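Local atomic coordinates of putative branched-chain amino acid ABC transporter, periplasmic branched-chain amino acid-binding protein (Pseudomonas protegens Pf-5, PDB entry 4RU0), a protein that probably captures a small solute, perhaps a branched-chain amino acid or a related compound, in the periplasm and hands it to an ABC transporter for uptake. Residues R123-K128 / F147-P152; A141-V146 / L420-I425; G180-T185 / E210-P215; H263-I268 / G285-T290; A294-E299 / K320-V325. One frame throughout, in Å; residues are numbered along the deposited sequence.

Contact 1 (R123-K128 / F147-P152); sequences RAEVDK and FPYNFP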
# COMPACT_ATOMS: atom_id res chain seq x y z
N ARG A 123 10.77 -10.80 -15.15
CA ARG A 123 10.73 -10.38 -16.55
C ARG A 123 10.58 -8.86 -16.66
O ARG A 123 10.89 -8.27 -17.69
CB ARG A 123 9.62 -11.11 -17.31
CG ARG A 123 8.22 -10.60 -17.13
CD ARG A 123 7.28 -11.29 -18.13
NE ARG A 123 7.03 -12.71 -17.81
CZ ARG A 123 6.24 -13.51 -18.52
NH1 ARG A 123 5.62 -13.06 -19.61
NH2 ARG A 123 6.06 -14.77 -18.16
N ALA A 124 10.14 -8.23 -15.57
CA ALA A 124 10.10 -6.77 -15.52
C ALA A 124 11.51 -6.19 -15.49
O ALA A 124 11.77 -5.15 -16.08
CB ALA A 124 9.32 -6.30 -14.30
N GLU A 125 12.42 -6.88 -14.81
CA GLU A 125 13.82 -6.47 -14.75
C GLU A 125 14.47 -6.56 -16.13
O GLU A 125 15.17 -5.64 -16.56
CB GLU A 125 14.59 -7.31 -13.74
CG GLU A 125 16.05 -6.92 -13.59
CD GLU A 125 16.66 -7.40 -12.28
OE1 GLU A 125 15.90 -7.76 -11.35
OE2 GLU A 125 17.91 -7.41 -12.17
N VAL A 126 14.21 -7.67 -16.83
CA VAL A 126 14.74 -7.87 -18.18
C VAL A 126 14.22 -6.81 -19.15
O VAL A 126 14.96 -6.35 -20.02
CB VAL A 126 14.39 -9.27 -18.72
CG1 VAL A 126 14.91 -9.44 -20.14
CG2 VAL A 126 14.95 -10.34 -17.81
N ASP A 127 12.95 -6.43 -19.01
CA ASP A 127 12.33 -5.48 -19.93
C ASP A 127 12.61 -4.04 -19.51
O ASP A 127 12.17 -3.10 -20.18
CB ASP A 127 10.82 -5.70 -20.01
CG ASP A 127 10.45 -7.11 -20.44
OD1 ASP A 127 11.31 -7.82 -21.00
OD2 ASP A 127 9.28 -7.50 -20.23
N LYS A 128 13.32 -3.88 -18.40
CA LYS A 128 13.59 -2.56 -17.82
C LYS A 128 12.31 -1.74 -17.62
O LYS A 128 12.21 -0.58 -18.05
CB LYS A 128 14.62 -1.81 -18.67
CG LYS A 128 15.98 -2.51 -18.70
CD LYS A 128 16.98 -1.79 -19.58
CE LYS A 128 18.35 -2.46 -19.50
NZ LYS A 128 19.34 -1.81 -20.40
N PHE A 147 17.06 -5.26 -6.55
CA PHE A 147 15.80 -5.16 -7.29
C PHE A 147 15.65 -3.84 -8.05
O PHE A 147 14.84 -3.00 -7.67
CB PHE A 147 14.62 -5.35 -6.34
CG PHE A 147 14.50 -6.74 -5.80
CD1 PHE A 147 15.19 -7.11 -4.67
CD2 PHE A 147 13.70 -7.67 -6.44
CE1 PHE A 147 15.08 -8.39 -4.17
CE2 PHE A 147 13.58 -8.95 -5.94
CZ PHE A 147 14.27 -9.32 -4.81
N PRO A 148 16.42 -3.67 -9.14
CA PRO A 148 16.45 -2.42 -9.90
C PRO A 148 15.08 -1.93 -10.35
O PRO A 148 14.83 -0.73 -10.33
CB PRO A 148 17.32 -2.77 -11.11
CG PRO A 148 18.09 -3.96 -10.71
CD PRO A 148 17.22 -4.72 -9.77
N TYR A 149 14.20 -2.85 -10.76
CA TYR A 149 12.92 -2.46 -11.34
C TYR A 149 11.70 -2.94 -10.54
O TYR A 149 10.61 -3.08 -11.09
CB TYR A 149 12.85 -2.95 -12.79
CG TYR A 149 13.82 -2.19 -13.66
CD1 TYR A 149 15.11 -2.66 -13.88
CD2 TYR A 149 13.45 -0.98 -14.24
CE1 TYR A 149 16.00 -1.95 -14.66
CE2 TYR A 149 14.34 -0.26 -15.02
CZ TYR A 149 15.61 -0.75 -15.23
OH TYR A 149 16.49 -0.04 -16.00
N ASN A 150 11.90 -3.18 -9.25
CA ASN A 150 10.80 -3.54 -8.36
C ASN A 150 10.70 -2.55 -7.20
O ASN A 150 11.66 -2.36 -6.45
CB ASN A 150 11.00 -4.96 -7.83
CG ASN A 150 9.72 -5.57 -7.29
OD1 ASN A 150 8.96 -4.92 -6.57
ND2 ASN A 150 9.48 -6.83 -7.62
N PHE A 151 9.54 -1.90 -7.06
CA PHE A 151 9.36 -0.83 -6.08
C PHE A 151 8.18 -1.05 -5.13
O PHE A 151 7.05 -0.66 -5.45
CB PHE A 151 9.18 0.52 -6.79
CG PHE A 151 10.42 1.01 -7.51
CD1 PHE A 151 11.24 1.96 -6.92
CD2 PHE A 151 10.75 0.52 -8.76
CE1 PHE A 151 12.37 2.43 -7.58
CE2 PHE A 151 11.88 0.98 -9.42
CZ PHE A 151 12.69 1.94 -8.83
N PRO A 152 8.42 -1.60 -3.96
CA PRO A 152 7.35 -1.73 -2.97
C PRO A 152 7.22 -0.41 -2.21
O PRO A 152 7.66 -0.28 -1.09
CB PRO A 152 7.88 -2.82 -2.07
CG PRO A 152 9.33 -2.62 -2.08
CD PRO A 152 9.69 -2.09 -3.43
O HOH W 1 14.07 -5.75 -10.29
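Lys128 lies over one face of the Tyr149 ring. Its CA sits 3.7 Å from the ring centroid and 12° off the ring normal, a CH-pi contact. The backbone C of Lys128 covers the CE2 side of the same face, 3.6 Å from Tyr149 CE2. Ala124 O and Glu125 O approach the ring obliquely. Tyr149 has CG beside its backbone N (chi1 -69°), and from there the ring packs against the end of helix 114-126. That end is a Schellman motif, in which Lys128 takes a positive phi of 52°, and this turn presents its CA to the ring. Further out, CB and CG of Lys128 pass the phenol oxygen, with Lys128 CG 3.7 Å from Tyr149 OH. The contact thus joins a helix C-terminus to the type I beta turn of Phe147 to Asn150, which leads into strand 150-151 of the periplasmic binding protein fold. Replacing Tyr149 by an alanine would probably uncover the Lys128 backbone and open a gap beside the helix end. Glu125 works beside the ring. Its extended chain brings the carboxylate against CD and CG of Pro148, with Glu125 OE1 3.7 Å from Pro148 CD. A water bridges the segments: it donates to Glu125 OE1 and accepts from Tyr149 N, both at 2.9 Å. Arg359, from helix 355-363, makes a cation-pi contact with Tyr149.

Contact 2 (A141-V146 / L420-I425); sequences ATDGTV and LLRPLI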
# COMPACT_ATOMS: atom_id res chain seq x y z
N ALA A 141 12.61 -6.09 -1.87
CA ALA A 141 12.78 -5.20 -3.01
C ALA A 141 12.96 -3.75 -2.54
O ALA A 141 13.09 -2.84 -3.36
CB ALA A 141 11.61 -5.31 -3.97
N THR A 142 12.97 -3.55 -1.23
CA THR A 142 13.38 -2.27 -0.66
C THR A 142 14.81 -1.97 -1.10
O THR A 142 15.14 -0.82 -1.41
CB THR A 142 13.29 -2.27 0.88
OG1 THR A 142 11.96 -2.61 1.29
CG2 THR A 142 13.65 -0.90 1.43
N ASP A 143 15.64 -3.01 -1.13
CA ASP A 143 17.02 -2.88 -1.59
C ASP A 143 17.08 -2.87 -3.11
O ASP A 143 17.16 -3.92 -3.75
CB ASP A 143 17.87 -4.03 -1.03
CG ASP A 143 19.37 -3.81 -1.23
OD1 ASP A 143 19.77 -2.95 -2.04
OD2 ASP A 143 20.17 -4.52 -0.56
N GLY A 144 17.04 -1.68 -3.69
CA GLY A 144 17.06 -1.55 -5.14
C GLY A 144 18.38 -1.91 -5.80
O GLY A 144 18.47 -1.88 -7.02
N THR A 145 19.39 -2.25 -5.01
CA THR A 145 20.65 -2.71 -5.60
C THR A 145 20.48 -4.14 -6.09
O THR A 145 21.23 -4.61 -6.95
CB THR A 145 21.84 -2.65 -4.62
OG1 THR A 145 21.65 -3.59 -3.55
CG2 THR A 145 22.00 -1.25 -4.05
N VAL A 146 19.49 -4.83 -5.52
CA VAL A 146 19.20 -6.21 -5.92
C VAL A 146 17.93 -6.24 -6.77
O VAL A 146 17.76 -7.10 -7.63
CB VAL A 146 19.06 -7.12 -4.69
CG1 VAL A 146 18.59 -8.52 -5.08
CG2 VAL A 146 20.39 -7.20 -3.95
N LEU A 420 16.55 0.42 12.12
CA LEU A 420 16.60 -0.75 12.98
C LEU A 420 16.33 -2.05 12.21
O LEU A 420 16.95 -3.08 12.48
CB LEU A 420 15.58 -0.60 14.11
CG LEU A 420 15.43 -1.75 15.10
CD1 LEU A 420 16.77 -2.07 15.74
CD2 LEU A 420 14.40 -1.39 16.15
N LEU A 421 15.42 -1.98 11.24
CA LEU A 421 15.02 -3.16 10.47
C LEU A 421 15.93 -3.46 9.28
O LEU A 421 15.91 -4.57 8.74
CB LEU A 421 13.59 -2.99 9.94
CG LEU A 421 12.49 -2.79 10.96
CD1 LEU A 421 11.21 -2.37 10.24
CD2 LEU A 421 12.27 -4.06 11.76
N ARG A 422 16.71 -2.47 8.87
CA ARG A 422 17.53 -2.56 7.65
C ARG A 422 18.42 -3.82 7.55
O ARG A 422 18.59 -4.36 6.46
CB ARG A 422 18.39 -1.31 7.50
CG ARG A 422 19.15 -1.23 6.18
CD ARG A 422 18.22 -0.99 5.00
NE ARG A 422 18.85 -1.37 3.74
CZ ARG A 422 18.42 -1.00 2.53
NH1 ARG A 422 17.36 -0.21 2.39
NH2 ARG A 422 19.08 -1.41 1.45
N PRO A 423 19.01 -4.28 8.67
CA PRO A 423 19.80 -5.51 8.52
C PRO A 423 18.99 -6.72 8.05
O PRO A 423 19.52 -7.56 7.33
CB PRO A 423 20.36 -5.74 9.92
CG PRO A 423 20.47 -4.37 10.49
CD PRO A 423 19.26 -3.64 9.98
N LEU A 424 17.73 -6.81 8.45
CA LEU A 424 16.86 -7.89 7.99
C LEU A 424 16.64 -7.78 6.49
O LEU A 424 16.62 -8.79 5.78
CB LEU A 424 15.51 -7.86 8.71
CG LEU A 424 15.55 -8.22 10.19
CD1 LEU A 424 14.13 -8.24 10.75
CD2 LEU A 424 16.22 -9.56 10.38
N ILE A 425 16.44 -6.56 6.02
CA ILE A 425 16.25 -6.32 4.61
C ILE A 425 17.52 -6.63 3.82
O ILE A 425 17.46 -7.37 2.83
CB ILE A 425 15.81 -4.87 4.35
CG1 ILE A 425 14.35 -4.69 4.78
CG2 ILE A 425 16.02 -4.49 2.88
CD1 ILE A 425 13.75 -3.39 4.37
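Ile425 and Thr142 make the apolar part of this contact. The end of the isoleucine, CD1, lies 3.6 Å from Thr142 OG1 and also packs on Thr142 CB. With CG1 beside the backbone N (chi1 -74°), Ile425 sends this branch across the threonine at about a right angle. The threonine hydroxyl is bonded to Thr139 O, so it meets the methyl only by packing. Thr142 CG2 also touches the guanidinium of Arg422, 3.9 Å from Arg422 NH1.

The charged part is looser. Arg422 NH2 and Asp143 OD2 form a long salt bridge of 3.9 Å, with the carboxylate and guanidinium planes 54° apart. The closer ion pair of Arg422 is through NE to Asp426, and its NH1 is bonded to Arg389 O.

A hydrogen bond within the loop holds Asp143. Its OD1 accepts from Thr145 N at 3.1 Å, on the anti side of the carboxylate and 33° out of its plane. This bond makes an Asx turn, which probably limits how far the carboxylate can turn. The arrangement is a loop with an Asx turn packed on the C-terminal helix 418-435 of a leucine-binding-protein-family fold.

Contact 3 (G180-T185 / E210-P215); sequences GKKIAT and ENIQIP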
# COMPACT_ATOMS: atom_id res chain seq x y z
N GLY A 180 7.07 -5.98 29.54
CA GLY A 180 5.96 -6.45 30.35
C GLY A 180 4.60 -6.41 29.67
O GLY A 180 3.57 -6.69 30.30
N LYS A 181 4.58 -6.08 28.38
CA LYS A 181 3.34 -6.05 27.62
C LYS A 181 3.24 -7.28 26.72
O LYS A 181 4.25 -7.87 26.36
CB LYS A 181 3.25 -4.78 26.78
CG LYS A 181 3.11 -3.52 27.61
CD LYS A 181 1.77 -3.49 28.33
CE LYS A 181 1.81 -2.56 29.54
NZ LYS A 181 2.12 -1.16 29.18
N LYS A 182 2.02 -7.65 26.36
CA LYS A 182 1.80 -8.73 25.41
C LYS A 182 1.18 -8.18 24.14
O LYS A 182 0.20 -7.43 24.18
CB LYS A 182 0.90 -9.82 26.00
CG LYS A 182 1.51 -10.60 27.14
CD LYS A 182 0.56 -11.69 27.59
CE LYS A 182 0.93 -12.24 28.95
NZ LYS A 182 -0.08 -13.25 29.41
N ILE A 183 1.76 -8.56 23.01
CA ILE A 183 1.22 -8.18 21.72
C ILE A 183 1.01 -9.43 20.89
O ILE A 183 1.97 -10.13 20.55
CB ILE A 183 2.16 -7.20 20.99
CG1 ILE A 183 2.34 -5.94 21.82
CG2 ILE A 183 1.61 -6.87 19.60
CD1 ILE A 183 3.28 -4.93 21.20
N ALA A 184 -0.24 -9.73 20.57
CA ALA A 184 -0.56 -10.92 19.79
C ALA A 184 -0.79 -10.55 18.33
O ALA A 184 -1.53 -9.61 18.02
CB ALA A 184 -1.78 -11.64 20.36
N THR A 185 -0.16 -11.29 17.43
CA THR A 185 -0.39 -11.10 16.01
C THR A 185 -1.22 -12.27 15.48
O THR A 185 -0.78 -13.43 15.51
CB THR A 185 0.93 -10.98 15.21
OG1 THR A 185 1.64 -9.81 15.65
CG2 THR A 185 0.65 -10.85 13.72
N GLU A 210 6.12 -9.41 25.01
CA GLU A 210 5.88 -10.79 24.63
C GLU A 210 5.31 -10.85 23.22
O GLU A 210 4.27 -10.27 22.92
CB GLU A 210 4.94 -11.46 25.63
CG GLU A 210 4.89 -12.97 25.51
CD GLU A 210 4.05 -13.62 26.60
OE1 GLU A 210 4.04 -13.10 27.74
OE2 GLU A 210 3.40 -14.65 26.31
N ASN A 211 6.01 -11.55 22.34
CA ASN A 211 5.63 -11.67 20.93
C ASN A 211 4.82 -12.93 20.66
O ASN A 211 5.37 -14.01 20.49
CB ASN A 211 6.89 -11.64 20.06
CG ASN A 211 6.60 -11.85 18.59
OD1 ASN A 211 5.50 -11.57 18.10
ND2 ASN A 211 7.59 -12.34 17.86
N ILE A 212 3.50 -12.80 20.65
CA ILE A 212 2.62 -13.94 20.44
C ILE A 212 2.18 -14.01 18.98
O ILE A 212 1.55 -13.09 18.47
CB ILE A 212 1.37 -13.86 21.36
CG1 ILE A 212 1.79 -13.78 22.83
CG2 ILE A 212 0.44 -15.04 21.13
CD1 ILE A 212 0.64 -13.58 23.78
N GLN A 213 2.51 -15.12 18.32
CA GLN A 213 2.20 -15.31 16.91
C GLN A 213 1.14 -16.39 16.70
O GLN A 213 1.36 -17.56 17.02
CB GLN A 213 3.47 -15.66 16.13
CG GLN A 213 4.48 -14.51 16.03
CD GLN A 213 3.96 -13.32 15.23
OE1 GLN A 213 3.01 -13.44 14.45
NE2 GLN A 213 4.58 -12.16 15.42
N ILE A 214 -0.01 -16.01 16.16
CA ILE A 214 -1.14 -16.94 16.04
C ILE A 214 -1.65 -17.04 14.61
O ILE A 214 -2.29 -16.11 14.10
CB ILE A 214 -2.30 -16.53 16.96
CG1 ILE A 214 -1.83 -16.39 18.41
CG2 ILE A 214 -3.42 -17.53 16.87
CD1 ILE A 214 -2.85 -15.73 19.33
N PRO A 215 -1.37 -18.17 13.94
CA PRO A 215 -1.79 -18.38 12.55
C PRO A 215 -3.28 -18.70 12.40
O PRO A 215 -3.88 -19.30 13.29
CB PRO A 215 -0.94 -19.57 12.10
CG PRO A 215 -0.64 -20.31 13.35
CD PRO A 215 -0.51 -19.26 14.43
O HOH W 2 0.95 -15.32 27.69
O HOH W 3 2.94 -9.99 18.02
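Ile183 and Thr185 bind the neighbouring strand through both their N-H and C=O groups. Ile183 N donates to Glu210 O at 3.0 Å, and Ile183 O accepts from Ile212 N. Thr185 N donates to Ile212 O at 2.7 Å, and Thr185 O accepts from Ile214 N. A fifth bond, from Glu210 N to Lys181 O, starts the ladder. On one face, Ala184 CB packs against Ile212 CB at 4.0 Å and more loosely on Ile214 CD1. On the other, Gln213 lies alongside Thr185, pointing the same way. Its chain bends at chi2 (-65°) and brings Gln213 OE1 to 3.3 Å from Thr185 CB. The strands are parallel, with their axes 20° apart. They form the edge of the mixed sheet in one lobe of the periplasmic binding protein fold, where strand 210-216 is outermost. The connection between them runs through helices 191-194 and 197-207, and the latter covers the Thr185 and Gln213 face. Gln213 NE2 donates to Asn211 OD1, on a lone pair in the carbonyl plane. A water reaches Ile183 O, Thr185 OG1 and Asn211 OD1 on this side. At the start of the strands Lys182 and Glu210 run side by side. Lys182 CE lies 3.4 Å from Glu210 OE1, but the ammonium meets the carboxylate through a water, at 2.9 Å from Lys182 NZ and from Glu210 OE2. Gln233 O also accepts from Lys182 NZ.

Contact 4 (H263-I268 / G285-T290); sequences HIIGDI and GYLALT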
# COMPACT_ATOMS: atom_id res chain seq x y z
N HIS A 263 -8.81 -2.64 21.16
CA HIS A 263 -7.44 -3.06 21.42
C HIS A 263 -6.94 -3.87 20.24
O HIS A 263 -5.88 -4.49 20.31
CB HIS A 263 -7.34 -3.91 22.70
CG HIS A 263 -7.67 -3.15 23.95
ND1 HIS A 263 -7.43 -3.68 25.21
CD2 HIS A 263 -8.21 -1.94 24.15
CE1 HIS A 263 -7.81 -2.81 26.13
NE2 HIS A 263 -8.30 -1.74 25.51
N ILE A 264 -7.72 -3.88 19.16
CA ILE A 264 -7.35 -4.59 17.94
C ILE A 264 -6.93 -3.60 16.86
O ILE A 264 -7.67 -2.68 16.55
CB ILE A 264 -8.51 -5.46 17.40
CG1 ILE A 264 -9.10 -6.35 18.50
CG2 ILE A 264 -8.05 -6.30 16.20
CD1 ILE A 264 -10.15 -7.31 18.00
N ILE A 265 -5.74 -3.80 16.30
CA ILE A 265 -5.27 -2.92 15.24
C ILE A 265 -5.04 -3.70 13.95
O ILE A 265 -4.19 -4.59 13.88
CB ILE A 265 -3.96 -2.21 15.62
CG1 ILE A 265 -4.12 -1.49 16.96
CG2 ILE A 265 -3.58 -1.22 14.53
CD1 ILE A 265 -2.84 -0.85 17.46
N GLY A 266 -5.81 -3.35 12.93
CA GLY A 266 -5.73 -4.07 11.67
C GLY A 266 -4.57 -3.64 10.78
O GLY A 266 -4.13 -2.49 10.80
N ASP A 267 -4.08 -4.61 10.02
CA ASP A 267 -3.17 -4.38 8.90
C ASP A 267 -3.78 -3.36 7.93
O ASP A 267 -5.00 -3.13 7.95
CB ASP A 267 -2.91 -5.70 8.17
CG ASP A 267 -1.73 -5.62 7.24
OD1 ASP A 267 -1.92 -5.22 6.07
OD2 ASP A 267 -0.62 -6.00 7.67
N ILE A 268 -2.96 -2.76 7.08
CA ILE A 268 -3.50 -1.81 6.11
C ILE A 268 -4.43 -2.52 5.13
O ILE A 268 -5.32 -1.91 4.55
CB ILE A 268 -2.39 -1.08 5.33
CG1 ILE A 268 -1.56 -2.06 4.50
CG2 ILE A 268 -1.49 -0.30 6.30
CD1 ILE A 268 -0.66 -1.39 3.49
N GLY A 285 -15.23 0.57 17.46
CA GLY A 285 -14.00 0.83 18.18
C GLY A 285 -12.75 0.28 17.51
O GLY A 285 -11.63 0.68 17.85
N TYR A 286 -12.95 -0.64 16.57
CA TYR A 286 -11.87 -1.26 15.81
C TYR A 286 -10.86 -0.26 15.25
O TYR A 286 -11.25 0.74 14.64
CB TYR A 286 -12.47 -2.09 14.67
CG TYR A 286 -11.48 -2.74 13.73
CD1 TYR A 286 -10.78 -3.88 14.11
CD2 TYR A 286 -11.27 -2.23 12.46
CE1 TYR A 286 -9.88 -4.48 13.24
CE2 TYR A 286 -10.38 -2.83 11.59
CZ TYR A 286 -9.69 -3.96 11.98
OH TYR A 286 -8.81 -4.55 11.11
N LEU A 287 -9.58 -0.53 15.48
CA LEU A 287 -8.52 0.31 14.92
C LEU A 287 -7.93 -0.31 13.65
O LEU A 287 -7.97 -1.53 13.47
CB LEU A 287 -7.40 0.52 15.95
CG LEU A 287 -7.81 1.11 17.30
CD1 LEU A 287 -6.59 1.39 18.16
CD2 LEU A 287 -8.62 2.37 17.09
N ALA A 288 -7.37 0.53 12.78
CA ALA A 288 -6.68 0.03 11.60
C ALA A 288 -5.59 0.99 11.15
O ALA A 288 -5.73 2.20 11.29
CB ALA A 288 -7.67 -0.21 10.47
N LEU A 289 -4.50 0.44 10.62
CA LEU A 289 -3.43 1.24 10.04
C LEU A 289 -3.75 1.57 8.59
O LEU A 289 -4.40 0.78 7.89
CB LEU A 289 -2.09 0.50 10.14
CG LEU A 289 -1.57 0.16 11.54
CD1 LEU A 289 -0.46 -0.88 11.46
CD2 LEU A 289 -1.09 1.40 12.25
N THR A 290 -3.30 2.72 8.12
CA THR A 290 -3.50 3.09 6.72
C THR A 290 -2.42 4.05 6.22
O THR A 290 -1.98 4.93 6.96
CB THR A 290 -4.88 3.74 6.49
OG1 THR A 290 -5.02 4.12 5.11
CG2 THR A 290 -5.04 4.98 7.35
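Strands 264-266 and 287-290 run parallel, their axes 28° apart, joined by Leu287 N to Ile264 O, Gly266 N to Leu287 O and Leu289 N to Gly266 O. The Gly266 bond, 2.9 Å from its N to Leu287 O, comes from above the carbonyl plane. On one face Ile265 fits between two leucines. Ile265 CG1 meets Leu287 CD1 at 4.0 Å, and Ile265 CG2 meets Leu289 CG at 3.9 Å. Helix 157-172 covers this isoleucine. On the other face the hydroxyl end of Tyr286 comes up to Gly266, the ring oblique to it. CG is anti to the backbone N (chi1 177°), which carries the phenol along the neighbouring strand until Tyr286 OH is 3.2 Å from Gly266 CA. A side chain on Gly266 would clash with that oxygen. Ile264 CG2 touches the edge of the ring, 3.9 Å from Tyr286 CE1. The hydroxyl itself is bonded to Ala270 O. A leucine in place of Tyr286 would probably leave Ala270 O without this partner and part of Gly266 uncovered. Past the strand, Ile268 CG2 packs on Leu289 CB. Asp267 points away and makes a salt bridge with Arg241; its side chain is about 7 Å from the bound polyether at the nearest atoms. The two strands and helix 273-276 form a beta-alpha-beta unit, and the strand ends near the ligand are characteristic of the interdomain cleft of periplasmic binding proteins.

Contact 5 (A294-E299 / K320-V325); sequences AGSDFE and KNFGSV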
# COMPACT_ATOMS: atom_id res chain seq x y z
N ALA A 294 -9.14 7.18 4.76
CA ALA A 294 -10.43 7.56 4.21
C ALA A 294 -10.74 9.02 4.52
O ALA A 294 -10.26 9.57 5.51
CB ALA A 294 -11.53 6.65 4.76
N GLY A 295 -11.55 9.64 3.66
CA GLY A 295 -11.93 11.03 3.85
C GLY A 295 -12.05 11.75 2.52
O GLY A 295 -11.23 11.57 1.63
N SER A 296 -13.09 12.56 2.39
CA SER A 296 -13.33 13.31 1.16
C SER A 296 -13.18 14.80 1.39
O SER A 296 -13.72 15.62 0.63
CB SER A 296 -14.72 12.99 0.60
OG SER A 296 -15.72 13.25 1.57
N ASP A 297 -12.45 15.16 2.43
CA ASP A 297 -12.32 16.56 2.82
C ASP A 297 -10.88 17.07 2.72
O ASP A 297 -10.57 18.16 3.21
CB ASP A 297 -12.86 16.77 4.23
CG ASP A 297 -14.36 16.63 4.31
OD1 ASP A 297 -15.05 17.02 3.34
OD2 ASP A 297 -14.86 16.12 5.33
N PHE A 298 -10.01 16.29 2.10
CA PHE A 298 -8.64 16.75 1.85
C PHE A 298 -8.65 17.77 0.73
O PHE A 298 -9.62 17.86 -0.02
CB PHE A 298 -7.73 15.57 1.51
CG PHE A 298 -7.61 14.56 2.61
CD1 PHE A 298 -6.70 14.74 3.64
CD2 PHE A 298 -8.41 13.43 2.62
CE1 PHE A 298 -6.59 13.81 4.66
CE2 PHE A 298 -8.31 12.49 3.63
CZ PHE A 298 -7.40 12.68 4.65
N GLU A 299 -7.57 18.54 0.61
CA GLU A 299 -7.51 19.60 -0.38
C GLU A 299 -7.72 19.08 -1.80
O GLU A 299 -8.53 19.64 -2.55
CB GLU A 299 -6.17 20.34 -0.30
CG GLU A 299 -6.08 21.50 -1.29
CD GLU A 299 -4.77 22.26 -1.19
OE1 GLU A 299 -3.84 21.77 -0.52
OE2 GLU A 299 -4.69 23.37 -1.77
N LYS A 320 -21.23 8.04 -3.65
CA LYS A 320 -21.22 7.77 -2.21
C LYS A 320 -19.88 7.20 -1.75
O LYS A 320 -19.51 7.34 -0.58
CB LYS A 320 -22.35 6.82 -1.84
N ASN A 321 -19.12 6.57 -2.63
CA ASN A 321 -17.76 6.29 -2.28
C ASN A 321 -16.93 7.31 -2.99
O ASN A 321 -16.66 7.15 -4.15
CB ASN A 321 -17.34 4.90 -2.76
CG ASN A 321 -17.99 3.79 -1.98
OD1 ASN A 321 -18.41 3.97 -0.85
ND2 ASN A 321 -18.05 2.62 -2.57
N PHE A 322 -16.54 8.39 -2.33
CA PHE A 322 -15.64 9.34 -2.94
C PHE A 322 -14.47 9.66 -2.04
O PHE A 322 -13.48 10.26 -2.44
CB PHE A 322 -16.38 10.60 -3.39
CG PHE A 322 -15.48 11.75 -3.69
CD1 PHE A 322 -15.47 12.86 -2.89
CD2 PHE A 322 -14.63 11.71 -4.76
CE1 PHE A 322 -14.63 13.92 -3.15
CE2 PHE A 322 -13.78 12.76 -5.03
CZ PHE A 322 -13.78 13.87 -4.22
N GLY A 323 -14.58 9.27 -0.79
CA GLY A 323 -13.46 9.37 0.12
C GLY A 323 -13.13 8.01 0.66
O GLY A 323 -12.40 7.90 1.61
N SER A 324 -13.68 6.98 0.05
CA SER A 324 -13.50 5.63 0.56
C SER A 324 -12.05 5.27 0.45
O SER A 324 -11.35 5.77 -0.40
CB SER A 324 -14.37 4.63 -0.18
OG SER A 324 -13.74 4.11 -1.33
N VAL A 325 -11.59 4.41 1.34
CA VAL A 325 -10.17 4.09 1.44
C VAL A 325 -9.68 3.52 0.10
O VAL A 325 -8.58 3.77 -0.32
CB VAL A 325 -9.87 3.20 2.67
CG1 VAL A 325 -8.46 2.65 2.69
CG2 VAL A 325 -10.19 3.93 3.95
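Ser296 meets Phe322 and Gly323 through its CB. That carbon lies 3.9 Å from Gly323 CA and touches the phenyl ring obliquely, 3.6 Å from Phe322 CD1 and 3.9 Å from Phe322 CE1. At the tip, OG stands between the backbone N and the carbonyl carbon (chi1 56°), while the CB does the packing. Phe322 has its CG anti to the backbone N (chi1 165°), which brings the ring's CD1-CE1 side to Ser296 CB. Tyr327 and His301 meet that ring edge-to-face.

One hydrogen bond ties the two loops. Gly295 N donates to Gly323 O at 2.8 Å, and the N-H points at the oxygen at 167°, on a lone pair in the carbonyl plane. Ala294 CA adds a CA-H...O contact to the same oxygen at 3.3 Å. In the periplasmic binding protein fold these loops bracket helix 299-309, after strand 287-290 and before helix 325-348. Phe298 is the N-cap residue of the first helix and Ser324 of the second. The Ser324 hydroxyl bonds Tyr327 N. The chain backbones meet closely at Gly323, where a side chain would run into Gly295 C and Ser296 N. Gly295 also has backbone angles that suit glycine. Its O lies at the edge of the Phe298 ring, in plane, and accepts from Asn328 ND2.

Overall arrangement
Contacts 2 and 4 are buried, while contacts 1, 3 and 5 are only partly so. Contacts 3 and 4 belong to the same mixed sheet, contact 3 at its outer edge and contact 4 further in, with centres about 16 Å apart. Backbone ladders hold both, but contact 3 adds waters and charged side chains where contact 4 is almost wholly apolar. Contacts 1 and 2 touch mainly at Ala141, which packs against Phe147, Asn150 and Pro152. Neither has a direct hydrogen bond across it; ring packing and a water serve in one, and in the other Thr142 packs on Ile425 beside a long salt bridge. Contact 5 follows contact 4 in sequence and relies on one backbone bond between loops.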